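Local coordinates for 7,8-dihydro-6-hydroxymethylpterin pyrophosphokinase-dihydropteroate synthase (Plasmodium falciparum, PDB 6JWS), which probably catalyses two consecutive steps of folate biosynthesis, the pyrophosphorylation of 6-hydroxymethyl-7,8-dihydropterin by ATP and the condensation of the product with 4-aminobenzoate to 7,8-dihydropteroate, at residues 358-361 / 362-366. The protein carries 1 engineered substitution. Sequence-based numbering, arbitrary orientation.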
# COMPACT_ATOMS: atom_id res chain seq x y z
N SER B 358 -17.39 18.75 -11.16
CA SER B 358 -18.05 17.63 -11.80
C SER B 358 -18.33 17.91 -13.28
O SER B 358 -18.25 17.01 -14.11
CB SER B 358 -19.26 17.17 -11.03
OG SER B 358 -20.28 18.13 -11.09
N ARG B 359 -18.55 19.18 -13.62
CA ARG B 359 -18.69 19.54 -15.03
C ARG B 359 -17.35 19.44 -15.77
O ARG B 359 -17.35 19.07 -16.94
CB ARG B 359 -19.40 20.88 -15.18
CG ARG B 359 -20.90 20.73 -15.35
CD ARG B 359 -21.74 21.63 -14.49
NE ARG B 359 -21.41 23.03 -14.69
CZ ARG B 359 -22.25 24.04 -14.46
NH1 ARG B 359 -23.49 23.81 -14.05
NH2 ARG B 359 -21.85 25.29 -14.65
N MET B 360 -16.22 19.77 -15.13
CA MET B 360 -14.96 19.56 -15.82
C MET B 360 -14.76 18.07 -16.12
O MET B 360 -14.25 17.71 -17.17
CB MET B 360 -13.74 20.11 -15.06
CG MET B 360 -13.64 21.62 -15.07
SD MET B 360 -13.02 22.38 -16.62
CE MET B 360 -12.02 21.05 -17.27
N LYS B 361 -15.18 17.22 -15.18
CA LYS B 361 -15.14 15.78 -15.36
C LYS B 361 -16.05 15.36 -16.52
O LYS B 361 -15.57 14.74 -17.46
CB LYS B 361 -15.50 15.05 -14.06
CG LYS B 361 -15.28 13.55 -14.08
CD LYS B 361 -13.91 13.16 -14.59
CE LYS B 361 -13.57 11.71 -14.34
NZ LYS B 361 -12.29 11.33 -14.99
N GLU B 362 -17.34 15.69 -16.44
CA GLU B 362 -18.37 15.18 -17.33
C GLU B 362 -18.19 15.73 -18.75
O GLU B 362 -18.36 14.99 -19.71
CB GLU B 362 -19.77 15.55 -16.83
CG GLU B 362 -20.18 14.80 -15.57
CD GLU B 362 -21.20 15.48 -14.67
OE1 GLU B 362 -21.52 16.68 -14.91
OE2 GLU B 362 -21.68 14.82 -13.71
N GLN B 363 -17.83 17.01 -18.86
CA GLN B 363 -17.90 17.73 -20.13
C GLN B 363 -16.56 17.71 -20.85
O GLN B 363 -16.52 17.65 -22.08
CB GLN B 363 -18.47 19.14 -19.93
CG GLN B 363 -19.94 19.13 -19.52
CD GLN B 363 -20.62 20.48 -19.60
OE1 GLN B 363 -21.66 20.71 -18.97
NE2 GLN B 363 -20.06 21.39 -20.38
N TYR B 364 -15.45 17.78 -20.11
CA TYR B 364 -14.16 17.92 -20.77
C TYR B 364 -13.24 16.76 -20.42
O TYR B 364 -12.11 16.72 -20.90
CB TYR B 364 -13.47 19.23 -20.39
CG TYR B 364 -14.11 20.48 -20.94
CD1 TYR B 364 -13.78 20.96 -22.20
CD2 TYR B 364 -15.02 21.20 -20.18
CE1 TYR B 364 -14.34 22.13 -22.69
CE2 TYR B 364 -15.60 22.36 -20.67
CZ TYR B 364 -15.26 22.83 -21.93
OH TYR B 364 -15.82 23.98 -22.40
N ASN B 365 -13.72 15.83 -19.59
CA ASN B 365 -12.93 14.70 -19.14
C ASN B 365 -11.63 15.16 -18.47
O ASN B 365 -10.56 14.59 -18.70
CB ASN B 365 -12.68 13.70 -20.27
CG ASN B 365 -12.17 12.37 -19.76
OD1 ASN B 365 -12.77 11.75 -18.88
ND2 ASN B 365 -11.04 11.92 -20.30
N ILE B 366 -11.72 16.20 -17.62
CA ILE B 366 -10.56 16.70 -16.91
C ILE B 366 -10.77 16.49 -15.41
O ILE B 366 -11.88 16.70 -14.92
CB ILE B 366 -10.29 18.17 -17.29
CG1 ILE B 366 -9.66 18.25 -18.68
CG2 ILE B 366 -9.46 18.90 -16.25
CD1 ILE B 366 -9.43 19.67 -19.17
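The methyl end of M360 lies against the side chain of I366, with CE 3.4 Å from CB of I366 and nearly as close to CG2 and CD1. Bends at chi2 (-77°) and chi3 (-27°) fold the thioether back to this position; the last torsion, well short of staggered, and the short carbon contacts suggest tight, somewhat strained packing. The same methyl also meets Y364, reaching CB at 3.9 Å, while SD stands obliquely off the tyrosine ring, 5.2 Å from its centroid, in a Met-aromatic contact. The M360 carbonyl oxygen accepts two hydrogen bonds from opposite faces of its plane: one from Y364 N and a straighter one from I366 N, 3.0 Å away with 173° at the hydrogen. R359 and Q363 run side by side, CG of the arginine 3.7 Å from OE1 of the glutamine, and Q363 N makes the i to i+4 helical bond to R359 O. The backbone N of N365 bonds weakly to K361 O. Helix 349-364 thus has an alpha-L C-terminal end, N365 following Y364 with positive phi and I366 N closing the turn, before strand 372-377 of the pyrophosphokinase (HPPK) antiparallel sheet.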